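Estrogen receptor (Crassostrea gigas, PDB 4N1Y) probably acts as a constitutively active nuclear receptor that regulates transcription, the crystallised part being its helical ligand-binding domain. Local coordinates at residues B[9-14]-B[140-145]; B[47-52]-B[222-227]; B[63-68]-B[160-165]; B[70-75]-B[150-155]. All blocks are in the same frame, centred on the assembly; numbering follows the deposited sequence.

Interaction 1 (B[9-14]-B[140-145]); sequences TILQAL and LLLLQA
Leu14 and Leu142 meet without any side-chain ring, amide or other flat side-chain group taking part; the flat groups at this contact are backbone peptides, whose carbonyl oxygens are approached by methyls. Leu14 CD1 lies 3.6 Å from Leu141 O, whose bond to Ala145 N within its own helix is kept; in return Leu141 CD1 rests 3.9 Å from Leu14 O. This is a helix-helix junction of the layered, all-helical nuclear receptor ligand-binding domain, joining the N-terminal helix 7-15 to helix 137-149. The local axes run perpendicular (90°) and are 10.0 Å apart at closest approach, a separation spanned by branched aliphatic side chains. With CG beside the backbone N and anti to the carbonyl carbon (chi1 -64°), Leu14 sends CD1 toward the facing helix, where Ala145 CB, 4.0 Å away from CD1, is a further neighbour. From the other helix Leu142 offers CD2 as a common meeting point: Ile10, Leu11 and Leu14 each bring a methyl to it, and all three side chains cross that of Leu142 at about a right angle. Helix 159-180 borders the same apolar cluster, with Ile10 against Ser168 and both Leu11 and Leu142 against Thr176, while Val59 touches Leu14. The contact is dispersive and largely buried. At the centre of the methyl cluster, Leu142 CD2 lies 3.9 Å from Ile10 CG2, 3.8 Å from Leu11 CD2 and 3.6 Å from Leu14 CD1.

Interaction 2 (B[47-52]-B[222-227]); sequences RELVHL and DLLKEM
Leu49 pushes its CD2 methyl among three side chains of the facing helix, touching Leu223 CD2, Leu224 CD1 and Met227 CG, with the Leu224 methyl 3.6 Å from Leu49 CD2. The short C-terminal helix 222-229 corresponds by its sequence and position to the activation helix (AF-2) of nuclear receptors, and here it lies against helix 34-56, consistent with the active conformation suggested by the receptor's constitutive activity. Beside this insertion Val50 CG2 meets Leu223 CD2 at 3.6 Å, so that one leucine methyl bridges two neighbouring residues of helix 34-56 at the more exposed border. Leu49 gains its reach by setting CG anti to the backbone N (chi1 -169°), which carries the branch outward from its helix. Met227 instead curls, its chain bent at both chi2 and chi3, and offers its CG methylene to Leu49. Around this first shell stands helix 67-89, where Trp78 packs on both Leu224 and Met227 and Ile74 also touches Met227; Val42 and Glu46, earlier on helix 34-56, also touch Leu224. The segment axes pass at 72°, 10.2 Å apart. Beyond the apolar seam, a salt bridge spans one turn at the start of helix 222-229: Lys225 NZ meets Asp222 OD1 at 2.7 Å, nearly in line with the C-O bond of the carboxylate.

Interaction 3 (B[63-68]-B[160-165]); sequences TDLSLS and NQIFNM
Leu65 and Ile162 come together through matching first torsions: in Leu65 CG stands beside the backbone N (chi1 -53°), and in Ile162 CG1 takes the same place (chi1 -60°), so that, though neither CB bond aims straight at the other segment, each side chain ends closer to the partner. The two cross at about a right angle, with Leu65 CD2 resting 3.6 Å from Ile162 CG1. The same methyl lies 3.6 Å from Gln161 CB, and the glutamine chain, extended beyond CG, slides past the leucine in the opposite direction. Thus Leu65 covers the aliphatic root of Gln161 as well as the isoleucine branch. Its other methyl faces Met165 one turn further along: Leu65 CD1 and Met165 SD are 4.5 Å apart, a looser approach at the buried end. Leu65 belongs to the turn that leads into helix 67-89, and helix 159-180 supplies the opposite wall. The polar backbone of this turn is held from outside the contact. Ser158 OG takes the N-H of Ser66, Gln70 NE2 bonds to Leu65 O, and Ser66 acts as N-cap, its OG accepting from Asp69 N. Leu156 and Val59 add apolar cover behind Ile162 and Met165. Across the contact, then, association rests mainly on dispersion and the burial of Leu65, while the hydrogen bonds around it probably fix the course of the turn and so the position of that leucine.

Interaction 4 (B[70-75]-B[150-155]); sequences QVHLIE and NAEVRR
A histidine-carboxylate-arginine network ties helix 67-89 to the loop between helices 137-149 and 159-180, close to the subunit interface. His72 NE2 donates to Glu152 OE2 at 2.6 Å with an N-H...O angle of 146°; the carboxylate uses its anti lone pair, and the oxygen lies in the imidazole plane, the two planes being only 14° apart. Setting CG anti to the backbone N (chi1 177°) brings the ring over to the loop. Arg154 holds the same carboxylate side-on, reaching both oxygens from out of the carboxylate plane, NH2 meeting OE2 of Glu152 at 2.6 Å and NE meeting OE1 of Glu152 at 2.8 Å, while Arg154 N adds a bond to OE1. Beside the network, Leu73 CD2 packs on Ala151 CB at 3.8 Å. The second subunit supplies Glu121, whose carboxylate forms a salt bridge with Arg154 NH1. With two clear donors on each oxygen, Glu152 is probably held against rotation and, with the arginine so near, is probably ionised.

Interactions 3 and 4 share helix 67-89 and are the nearest pair, their centres 10 Å apart: Leu65 CD1 packs 3.6 Å from Leu73 CD1, carrying the apolar seam of 63-68 into that of 70-75. Interaction 4 also touches interaction 2, since Met227 CE lies 3.5 Å from Ile74 O, so the probable activation helix rests on the same turn of helix 67-89 whose His72 bonds to the loop 150-155. Interaction 1 stands apart, its nearest atoms about 5 Å from those of interactions 2 and 4 and about 6 Å from interaction 3. Along the chain, interactions 3 and 4 are nested within the loop closed by interaction 2.

Interaction 1 (B[9-14]-B[140-145])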
loop_
_atom_site.group_PDB
_atom_site.type_symbol
_atom_site.label_atom_id
_atom_site.label_comp_id
_atom_site.label_asym_id
_atom_site.label_seq_id
_atom_site.Cartn_x
_atom_site.Cartn_y
_atom_site.Cartn_z
ATOM N N THR B 9 -5.052 -12.537 -24.604
ATOM C CA THR B 9 -4.284 -11.592 -25.396
ATOM C C THR B 9 -3.361 -10.768 -24.530
ATOM O O THR B 9 -2.211 -10.531 -24.886
ATOM C CB THR B 9 -5.194 -10.661 -26.188
ATOM O OG1 THR B 9 -5.973 -11.445 -27.103
ATOM C CG2 THR B 9 -4.364 -9.680 -26.991
ATOM N N ILE B 10 -3.861 -10.367 -23.371
ATOM C CA ILE B 10 -3.057 -9.642 -22.399
ATOM C C ILE B 10 -1.846 -10.479 -21.984
ATOM O O ILE B 10 -0.712 -9.982 -21.970
ATOM C CB ILE B 10 -3.889 -9.273 -21.151
ATOM C CG1 ILE B 10 -4.928 -8.215 -21.494
ATOM C CG2 ILE B 10 -2.997 -8.752 -20.026
ATOM C CD1 ILE B 10 -5.921 -7.994 -20.384
ATOM N N LEU B 11 -2.089 -11.754 -21.671
ATOM C CA LEU B 11 -1.032 -12.625 -21.164
ATOM C C LEU B 11 0.048 -12.919 -22.194
ATOM O O LEU B 11 1.241 -12.938 -21.870
ATOM C CB LEU B 11 -1.616 -13.934 -20.636
ATOM C CG LEU B 11 -1.987 -13.844 -19.153
ATOM C CD1 LEU B 11 -2.510 -15.165 -18.617
ATOM C CD2 LEU B 11 -0.821 -13.333 -18.321
ATOM N N GLN B 12 -0.360 -13.167 -23.429
ATOM C CA GLN B 12 0.614 -13.336 -24.490
ATOM C C GLN B 12 1.453 -12.081 -24.622
ATOM O O GLN B 12 2.671 -12.166 -24.686
ATOM C CB GLN B 12 -0.064 -13.688 -25.804
ATOM C CG GLN B 12 -0.647 -15.085 -25.779
ATOM C CD GLN B 12 -1.394 -15.436 -27.051
ATOM O OE1 GLN B 12 -1.903 -14.555 -27.747
ATOM N NE2 GLN B 12 -1.444 -16.727 -27.377
ATOM N N ALA B 13 0.805 -10.922 -24.599
ATOM C CA ALA B 13 1.513 -9.659 -24.757
ATOM C C ALA B 13 2.541 -9.494 -23.635
ATOM O O ALA B 13 3.734 -9.299 -23.892
ATOM C CB ALA B 13 0.528 -8.490 -24.771
ATOM N N LEU B 14 2.071 -9.585 -22.395
ATOM C CA LEU B 14 2.938 -9.505 -21.230
ATOM C C LEU B 14 4.053 -10.558 -21.237
ATOM O O LEU B 14 5.141 -10.329 -20.707
ATOM C CB LEU B 14 2.103 -9.640 -19.957
ATOM C CG LEU B 14 1.090 -8.521 -19.711
ATOM C CD1 LEU B 14 0.473 -8.692 -18.348
ATOM C CD2 LEU B 14 1.724 -7.132 -19.815
ATOM N N LEU B 140 2.309 -13.204 -11.807
ATOM C CA LEU B 140 3.227 -12.111 -11.512
ATOM C C LEU B 140 3.223 -11.050 -12.616
ATOM O O LEU B 140 3.174 -9.846 -12.333
ATOM C CB LEU B 140 4.656 -12.614 -11.314
ATOM C CG LEU B 140 5.560 -11.367 -11.178
ATOM C CD1 LEU B 140 5.788 -10.921 -9.721
ATOM C CD2 LEU B 140 6.871 -11.503 -11.934
ATOM N N LEU B 141 3.281 -11.505 -13.866
ATOM C CA LEU B 141 3.170 -10.615 -15.013
ATOM C C LEU B 141 1.942 -9.703 -14.870
ATOM O O LEU B 141 2.020 -8.493 -15.088
ATOM C CB LEU B 141 3.097 -11.429 -16.305
ATOM C CG LEU B 141 4.415 -12.145 -16.615
ATOM C CD1 LEU B 141 4.370 -12.911 -17.915
ATOM C CD2 LEU B 141 5.532 -11.142 -16.654
ATOM N N LEU B 142 0.812 -10.286 -14.496
ATOM C CA LEU B 142 -0.403 -9.503 -14.333
ATOM C C LEU B 142 -0.239 -8.544 -13.173
ATOM O O LEU B 142 -0.638 -7.389 -13.236
ATOM C CB LEU B 142 -1.600 -10.427 -14.107
ATOM C CG LEU B 142 -1.946 -11.234 -15.366
ATOM C CD1 LEU B 142 -3.093 -12.195 -15.082
ATOM C CD2 LEU B 142 -2.258 -10.308 -16.565
ATOM N N LEU B 143 0.416 -9.017 -12.129
ATOM C CA LEU B 143 0.620 -8.203 -10.944
ATOM C C LEU B 143 1.436 -6.952 -11.229
ATOM O O LEU B 143 1.082 -5.870 -10.777
ATOM C CB LEU B 143 1.323 -9.033 -9.878
ATOM C CG LEU B 143 0.394 -9.899 -9.049
ATOM C CD1 LEU B 143 1.222 -10.832 -8.237
ATOM C CD2 LEU B 143 -0.416 -9.011 -8.135
ATOM N N GLN B 144 2.526 -7.087 -11.974
ATOM C CA GLN B 144 3.305 -5.910 -12.274
ATOM C C GLN B 144 2.472 -4.960 -13.137
ATOM O O GLN B 144 2.456 -3.757 -12.899
ATOM C CB GLN B 144 4.654 -6.265 -12.901
ATOM C CG GLN B 144 4.682 -7.387 -13.878
ATOM C CD GLN B 144 6.112 -7.766 -14.229
ATOM O OE1 GLN B 144 6.391 -8.295 -15.307
ATOM N NE2 GLN B 144 7.020 -7.530 -13.293
ATOM N N ALA B 145 1.764 -5.496 -14.121
ATOM C CA ALA B 145 0.930 -4.653 -14.970
ATOM C C ALA B 145 -0.068 -3.902 -14.090
ATOM O O ALA B 145 -0.303 -2.690 -14.251
ATOM C CB ALA B 145 0.228 -5.471 -15.994
#

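Interaction 2 (B[47-52]-B[222-227])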
loop_
_atom_site.group_PDB
_atom_site.type_symbol
_atom_site.label_atom_id
_atom_site.label_comp_id
_atom_site.label_asym_id
_atom_site.label_seq_id
_atom_site.Cartn_x
_atom_site.Cartn_y
_atom_site.Cartn_z
ATOM N N ARG B 47 19.483 -0.373 -14.690
ATOM C CA ARG B 47 19.368 -1.216 -15.874
ATOM C C ARG B 47 17.974 -1.851 -15.903
ATOM O O ARG B 47 17.320 -1.882 -16.940
ATOM C CB ARG B 47 20.464 -2.280 -15.883
ATOM C CG ARG B 47 21.869 -1.691 -15.904
ATOM C CD ARG B 47 22.915 -2.687 -16.418
ATOM N NE ARG B 47 22.678 -4.034 -15.895
ATOM C CZ ARG B 47 22.962 -5.159 -16.542
ATOM N NH1 ARG B 47 23.506 -5.118 -17.755
ATOM N NH2 ARG B 47 22.706 -6.328 -15.971
ATOM N N GLU B 48 17.493 -2.304 -14.750
ATOM C CA GLU B 48 16.178 -2.925 -14.695
ATOM C C GLU B 48 15.146 -1.819 -14.956
ATOM O O GLU B 48 14.057 -2.072 -15.474
ATOM C CB GLU B 48 15.938 -3.657 -13.350
ATOM C CG GLU B 48 17.008 -4.750 -13.025
ATOM C CD GLU B 48 16.821 -5.495 -11.679
ATOM O OE1 GLU B 48 16.212 -4.934 -10.735
ATOM O OE2 GLU B 48 17.341 -6.636 -11.553
ATOM N N LEU B 49 15.508 -0.585 -14.620
ATOM C CA LEU B 49 14.623 0.546 -14.851
ATOM C C LEU B 49 14.375 0.818 -16.340
ATOM O O LEU B 49 13.231 1.009 -16.756
ATOM C CB LEU B 49 15.185 1.795 -14.174
ATOM C CG LEU B 49 14.250 3.006 -14.089
ATOM C CD1 LEU B 49 12.907 2.629 -13.486
ATOM C CD2 LEU B 49 14.898 4.140 -13.293
ATOM N N VAL B 50 15.438 0.833 -17.138
ATOM C CA VAL B 50 15.309 0.986 -18.588
ATOM C C VAL B 50 14.432 -0.112 -19.183
ATOM O O VAL B 50 13.632 0.126 -20.078
ATOM C CB VAL B 50 16.667 0.966 -19.292
ATOM C CG1 VAL B 50 16.471 1.001 -20.788
ATOM C CG2 VAL B 50 17.508 2.154 -18.856
ATOM N N HIS B 51 14.616 -1.328 -18.689
ATOM C CA HIS B 51 13.835 -2.474 -19.124
ATOM C C HIS B 51 12.350 -2.338 -18.806
ATOM O O HIS B 51 11.514 -2.666 -19.644
ATOM C CB HIS B 51 14.396 -3.739 -18.488
ATOM C CG HIS B 51 15.680 -4.201 -19.104
ATOM N ND1 HIS B 51 15.758 -4.706 -20.382
ATOM C CD2 HIS B 51 16.941 -4.227 -18.615
ATOM C CE1 HIS B 51 17.012 -5.027 -20.654
ATOM N NE2 HIS B 51 17.750 -4.746 -19.598
ATOM N N LEU B 52 12.029 -1.857 -17.605
ATOM C CA LEU B 52 10.637 -1.645 -17.186
ATOM C C LEU B 52 9.900 -0.715 -18.129
ATOM O O LEU B 52 8.806 -1.016 -18.607
ATOM C CB LEU B 52 10.578 -1.035 -15.789
ATOM C CG LEU B 52 10.878 -1.900 -14.580
ATOM C CD1 LEU B 52 10.745 -1.032 -13.352
ATOM C CD2 LEU B 52 9.923 -3.070 -14.508
ATOM N N ASP B 222 21.642 9.474 -14.369
ATOM C CA ASP B 222 20.645 10.505 -14.502
ATOM C C ASP B 222 19.244 9.947 -14.616
ATOM O O ASP B 222 18.302 10.575 -14.145
ATOM C CB ASP B 222 20.997 11.376 -15.689
ATOM C CG ASP B 222 22.363 12.012 -15.540
ATOM O OD1 ASP B 222 22.627 12.582 -14.467
ATOM O OD2 ASP B 222 23.181 11.947 -16.481
ATOM N N LEU B 223 19.106 8.756 -15.190
ATOM C CA LEU B 223 17.791 8.137 -15.250
ATOM C C LEU B 223 17.209 7.917 -13.868
ATOM O O LEU B 223 16.103 8.372 -13.574
ATOM C CB LEU B 223 17.848 6.808 -15.981
ATOM C CG LEU B 223 16.489 6.097 -16.025
ATOM C CD1 LEU B 223 15.466 6.842 -16.863
ATOM C CD2 LEU B 223 16.620 4.651 -16.489
ATOM N N LEU B 224 17.974 7.253 -13.011
ATOM C CA LEU B 224 17.528 6.981 -11.657
ATOM C C LEU B 224 17.364 8.312 -10.930
ATOM O O LEU B 224 16.445 8.522 -10.135
ATOM C CB LEU B 224 18.532 6.088 -10.930
ATOM C CG LEU B 224 17.977 5.287 -9.764
ATOM C CD1 LEU B 224 16.692 4.661 -10.197
ATOM C CD2 LEU B 224 18.945 4.218 -9.349
ATOM N N LYS B 225 18.294 9.206 -11.208
ATOM C CA LYS B 225 18.298 10.506 -10.586
ATOM C C LYS B 225 17.060 11.345 -10.991
ATOM O O LYS B 225 16.511 12.068 -10.159
ATOM C CB LYS B 225 19.619 11.188 -10.902
ATOM C CG LYS B 225 19.760 12.600 -10.449
ATOM C CD LYS B 225 20.956 13.201 -11.172
ATOM C CE LYS B 225 22.165 12.270 -11.070
ATOM N NZ LYS B 225 23.347 12.764 -11.835
ATOM N N GLU B 226 16.593 11.242 -12.237
ATOM C CA GLU B 226 15.386 11.995 -12.618
ATOM C C GLU B 226 14.185 11.395 -11.890
ATOM O O GLU B 226 13.267 12.114 -11.487
ATOM C CB GLU B 226 15.110 12.009 -14.135
ATOM C CG GLU B 226 16.260 12.437 -15.052
ATOM C CD GLU B 226 15.940 12.253 -16.546
ATOM O OE1 GLU B 226 15.293 11.239 -16.882
ATOM O OE2 GLU B 226 16.408 13.059 -17.391
ATOM N N MET B 227 14.170 10.075 -11.749
ATOM C CA MET B 227 13.070 9.428 -11.050
ATOM C C MET B 227 12.968 9.904 -9.611
ATOM O O MET B 227 11.870 10.086 -9.085
ATOM C CB MET B 227 13.224 7.911 -11.089
ATOM C CG MET B 227 13.234 7.406 -12.496
ATOM S SD MET B 227 11.654 7.741 -13.293
ATOM C CE MET B 227 10.707 6.329 -12.771
#

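Interaction 3 (B[63-68]-B[160-165])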
loop_
_atom_site.group_PDB
_atom_site.type_symbol
_atom_site.label_atom_id
_atom_site.label_comp_id
_atom_site.label_asym_id
_atom_site.label_seq_id
_atom_site.Cartn_x
_atom_site.Cartn_y
_atom_site.Cartn_z
ATOM N N THR B 63 0.294 2.481 -24.392
ATOM C CA THR B 63 0.817 3.411 -25.371
ATOM C C THR B 63 -0.280 4.335 -25.914
ATOM O O THR B 63 -0.005 5.246 -26.690
ATOM C CB THR B 63 1.498 2.672 -26.508
ATOM O OG1 THR B 63 0.624 1.652 -27.004
ATOM C CG2 THR B 63 2.767 2.040 -25.982
ATOM N N ASP B 64 -1.521 4.089 -25.507
ATOM C CA ASP B 64 -2.626 4.974 -25.861
ATOM C C ASP B 64 -2.927 6.047 -24.800
ATOM O O ASP B 64 -3.745 6.937 -25.040
ATOM C CB ASP B 64 -3.869 4.149 -26.171
ATOM C CG ASP B 64 -3.670 3.245 -27.374
ATOM O OD1 ASP B 64 -3.171 3.740 -28.418
ATOM O OD2 ASP B 64 -3.981 2.036 -27.264
ATOM N N LEU B 65 -2.291 5.951 -23.629
ATOM C CA LEU B 65 -2.326 7.031 -22.636
ATOM C C LEU B 65 -1.538 8.253 -23.161
ATOM O O LEU B 65 -0.677 8.115 -24.037
ATOM C CB LEU B 65 -1.728 6.563 -21.311
ATOM C CG LEU B 65 -2.311 5.281 -20.719
ATOM C CD1 LEU B 65 -1.596 4.888 -19.447
ATOM C CD2 LEU B 65 -3.786 5.466 -20.444
ATOM N N SER B 66 -1.833 9.446 -22.650
ATOM C CA SER B 66 -1.022 10.627 -22.960
ATOM C C SER B 66 0.434 10.433 -22.513
ATOM O O SER B 66 0.696 9.677 -21.564
ATOM C CB SER B 66 -1.625 11.870 -22.311
ATOM O OG SER B 66 -1.376 11.881 -20.917
ATOM N N LEU B 67 1.382 11.074 -23.202
ATOM C CA LEU B 67 2.787 10.959 -22.801
ATOM C C LEU B 67 3.020 11.355 -21.360
ATOM O O LEU B 67 3.637 10.600 -20.605
ATOM C CB LEU B 67 3.704 11.787 -23.687
ATOM C CG LEU B 67 4.092 11.226 -25.054
ATOM C CD1 LEU B 67 5.574 10.900 -25.005
ATOM C CD2 LEU B 67 3.306 9.983 -25.424
ATOM N N SER B 68 2.507 12.515 -20.971
ATOM C CA SER B 68 2.656 12.954 -19.591
ATOM C C SER B 68 2.182 11.864 -18.585
ATOM O O SER B 68 2.831 11.626 -17.567
ATOM C CB SER B 68 1.906 14.271 -19.373
ATOM O OG SER B 68 0.675 14.051 -18.708
ATOM N N ASN B 160 -9.981 7.616 -18.314
ATOM C CA ASN B 160 -10.796 6.610 -18.979
ATOM C C ASN B 160 -10.087 5.351 -19.349
ATOM O O ASN B 160 -10.496 4.246 -19.000
ATOM C CB ASN B 160 -11.333 7.162 -20.279
ATOM C CG ASN B 160 -12.456 8.053 -20.067
ATOM O OD1 ASN B 160 -13.134 7.949 -19.049
ATOM N ND2 ASN B 160 -12.702 8.944 -21.025
ATOM N N GLN B 161 -8.971 5.566 -20.025
ATOM C CA GLN B 161 -8.190 4.518 -20.637
ATOM C C GLN B 161 -7.551 3.667 -19.553
ATOM O O GLN B 161 -7.477 2.445 -19.675
ATOM C CB GLN B 161 -7.172 5.181 -21.533
ATOM C CG GLN B 161 -7.796 6.477 -22.044
ATOM C CD GLN B 161 -6.871 7.352 -22.853
ATOM O OE1 GLN B 161 -6.016 6.868 -23.599
ATOM N NE2 GLN B 161 -7.017 8.668 -22.677
ATOM N N ILE B 162 -7.087 4.333 -18.498
ATOM C CA ILE B 162 -6.544 3.677 -17.325
ATOM C C ILE B 162 -7.628 2.832 -16.667
ATOM O O ILE B 162 -7.383 1.725 -16.195
ATOM C CB ILE B 162 -6.004 4.695 -16.335
ATOM C CG1 ILE B 162 -4.889 5.512 -16.976
ATOM C CG2 ILE B 162 -5.530 4.017 -15.089
ATOM C CD1 ILE B 162 -4.537 6.717 -16.153
ATOM N N PHE B 163 -8.840 3.365 -16.636
ATOM C CA PHE B 163 -9.936 2.607 -16.072
ATOM C C PHE B 163 -10.150 1.335 -16.877
ATOM O O PHE B 163 -10.232 0.252 -16.317
ATOM C CB PHE B 163 -11.214 3.437 -16.054
ATOM C CG PHE B 163 -12.419 2.666 -15.614
ATOM C CD1 PHE B 163 -12.578 2.313 -14.280
ATOM C CD2 PHE B 163 -13.400 2.298 -16.530
ATOM C CE1 PHE B 163 -13.696 1.594 -13.866
ATOM C CE2 PHE B 163 -14.519 1.583 -16.127
ATOM C CZ PHE B 163 -14.669 1.229 -14.798
ATOM N N ASN B 164 -10.201 1.481 -18.197
ATOM C CA ASN B 164 -10.351 0.349 -19.106
ATOM C C ASN B 164 -9.235 -0.684 -18.921
ATOM O O ASN B 164 -9.477 -1.885 -19.024
ATOM C CB ASN B 164 -10.396 0.825 -20.551
ATOM C CG ASN B 164 -11.699 1.556 -20.882
ATOM O OD1 ASN B 164 -12.691 1.436 -20.162
ATOM N ND2 ASN B 164 -11.710 2.281 -22.000
ATOM N N MET B 165 -8.005 -0.218 -18.693
ATOM C CA MET B 165 -6.904 -1.150 -18.512
ATOM C C MET B 165 -7.060 -1.887 -17.200
ATOM O O MET B 165 -6.888 -3.098 -17.154
ATOM C CB MET B 165 -5.550 -0.452 -18.583
ATOM C CG MET B 165 -5.211 0.056 -19.972
ATOM S SD MET B 165 -3.644 0.956 -20.079
ATOM C CE MET B 165 -2.486 -0.312 -19.575
#

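Interaction 4 (B[70-75]-B[150-155])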
loop_
_atom_site.group_PDB
_atom_site.type_symbol
_atom_site.label_atom_id
_atom_site.label_comp_id
_atom_site.label_asym_id
_atom_site.label_seq_id
_atom_site.Cartn_x
_atom_site.Cartn_y
_atom_site.Cartn_z
ATOM N N GLN B 70 1.872 8.538 -19.217
ATOM C CA GLN B 70 2.790 7.412 -19.327
ATOM C C GLN B 70 3.989 7.622 -18.419
ATOM O O GLN B 70 4.345 6.747 -17.631
ATOM C CB GLN B 70 3.241 7.201 -20.763
ATOM C CG GLN B 70 2.117 6.765 -21.673
ATOM C CD GLN B 70 2.598 6.482 -23.061
ATOM O OE1 GLN B 70 3.703 5.974 -23.243
ATOM N NE2 GLN B 70 1.762 6.759 -24.052
ATOM N N VAL B 71 4.602 8.793 -18.509
ATOM C CA VAL B 71 5.709 9.097 -17.632
ATOM C C VAL B 71 5.209 9.063 -16.191
ATOM O O VAL B 71 5.843 8.461 -15.332
ATOM C CB VAL B 71 6.340 10.464 -17.958
ATOM C CG1 VAL B 71 7.302 10.883 -16.861
ATOM C CG2 VAL B 71 7.045 10.420 -19.326
ATOM N N HIS B 72 4.035 9.633 -15.937
ATOM C CA HIS B 72 3.576 9.772 -14.558
ATOM C C HIS B 72 3.404 8.448 -13.855
ATOM O O HIS B 72 3.808 8.310 -12.707
ATOM C CB HIS B 72 2.270 10.550 -14.478
ATOM C CG HIS B 72 1.735 10.658 -13.086
ATOM N ND1 HIS B 72 2.216 11.572 -12.175
ATOM C CD2 HIS B 72 0.742 9.986 -12.455
ATOM C CE1 HIS B 72 1.565 11.440 -11.033
ATOM N NE2 HIS B 72 0.659 10.490 -11.179
ATOM N N LEU B 73 2.802 7.481 -14.534
ATOM C CA LEU B 73 2.609 6.156 -13.967
ATOM C C LEU B 73 3.938 5.544 -13.533
ATOM O O LEU B 73 4.099 5.107 -12.392
ATOM C CB LEU B 73 1.899 5.263 -14.986
ATOM C CG LEU B 73 0.443 5.692 -15.107
ATOM C CD1 LEU B 73 -0.287 4.828 -16.062
ATOM C CD2 LEU B 73 -0.162 5.558 -13.735
ATOM N N ILE B 74 4.893 5.562 -14.453
ATOM C CA ILE B 74 6.239 5.095 -14.196
ATOM C C ILE B 74 6.877 5.828 -13.008
ATOM O O ILE B 74 7.477 5.196 -12.121
ATOM C CB ILE B 74 7.118 5.311 -15.436
ATOM C CG1 ILE B 74 6.532 4.564 -16.626
ATOM C CG2 ILE B 74 8.551 4.903 -15.163
ATOM C CD1 ILE B 74 6.689 3.089 -16.521
ATOM N N GLU B 75 6.707 7.150 -12.966
ATOM C CA GLU B 75 7.283 7.945 -11.889
ATOM C C GLU B 75 6.704 7.521 -10.538
ATOM O O GLU B 75 7.418 7.458 -9.537
ATOM C CB GLU B 75 7.041 9.442 -12.118
ATOM C CG GLU B 75 8.084 10.119 -13.023
ATOM C CD GLU B 75 7.705 11.540 -13.411
ATOM O OE1 GLU B 75 6.659 12.042 -12.936
ATOM O OE2 GLU B 75 8.448 12.157 -14.205
ATOM N N ASN B 150 -2.229 0.777 -11.341
ATOM C CA ASN B 150 -2.777 1.176 -10.046
ATOM C C ASN B 150 -1.861 2.200 -9.374
ATOM O O ASN B 150 -2.060 2.556 -8.208
ATOM C CB ASN B 150 -2.929 -0.031 -9.126
ATOM C CG ASN B 150 -3.843 0.243 -7.939
ATOM O OD1 ASN B 150 -4.940 0.785 -8.106
ATOM N ND2 ASN B 150 -3.382 -0.097 -6.726
ATOM N N ALA B 151 -0.858 2.672 -10.115
ATOM C CA ALA B 151 0.144 3.568 -9.539
ATOM C C ALA B 151 -0.476 4.837 -8.967
ATOM O O ALA B 151 -0.191 5.219 -7.839
ATOM C CB ALA B 151 1.197 3.928 -10.576
ATOM N N GLU B 152 -1.364 5.465 -9.725
ATOM C CA GLU B 152 -1.904 6.749 -9.302
ATOM C C GLU B 152 -3.382 6.562 -9.104
ATOM O O GLU B 152 -4.043 5.959 -9.943
ATOM C CB GLU B 152 -1.621 7.838 -10.343
ATOM C CG GLU B 152 -2.282 9.161 -10.053
ATOM C CD GLU B 152 -1.721 9.864 -8.823
ATOM O OE1 GLU B 152 -2.366 9.817 -7.752
ATOM O OE2 GLU B 152 -0.639 10.480 -8.932
ATOM N N VAL B 153 -3.894 7.026 -7.972
ATOM C CA VAL B 153 -5.315 6.870 -7.684
ATOM C C VAL B 153 -6.083 8.155 -7.970
ATOM O O VAL B 153 -7.302 8.137 -8.143
ATOM C CB VAL B 153 -5.554 6.438 -6.223
ATOM C CG1 VAL B 153 -5.201 7.566 -5.229
ATOM C CG2 VAL B 153 -6.989 5.938 -6.042
ATOM N N ARG B 154 -5.354 9.263 -8.025
ATOM C CA ARG B 154 -5.913 10.560 -8.392
ATOM C C ARG B 154 -6.234 10.603 -9.883
ATOM O O ARG B 154 -5.598 9.930 -10.687
ATOM C CB ARG B 154 -4.925 11.673 -8.026
ATOM C CG ARG B 154 -4.730 11.894 -6.527
ATOM C CD ARG B 154 -3.622 12.914 -6.277
ATOM N NE ARG B 154 -2.380 12.490 -6.928
ATOM C CZ ARG B 154 -1.256 13.202 -6.972
ATOM N NH1 ARG B 154 -1.196 14.412 -6.417
ATOM N NH2 ARG B 154 -0.189 12.707 -7.599
ATOM N N ARG B 155 -7.172 11.453 -10.256
ATOM C CA ARG B 155 -7.617 11.540 -11.645
ATOM C C ARG B 155 -6.631 12.226 -12.583
ATOM O O ARG B 155 -6.269 13.392 -12.400
ATOM C CB ARG B 155 -8.952 12.270 -11.677
ATOM C CG ARG B 155 -10.127 11.410 -11.331
ATOM C CD ARG B 155 -11.390 12.250 -11.230
ATOM N NE ARG B 155 -12.554 11.400 -11.049
ATOM C CZ ARG B 155 -13.082 10.700 -12.041
ATOM N NH1 ARG B 155 -12.574 10.840 -13.253
ATOM N NH2 ARG B 155 -14.131 9.916 -11.845
#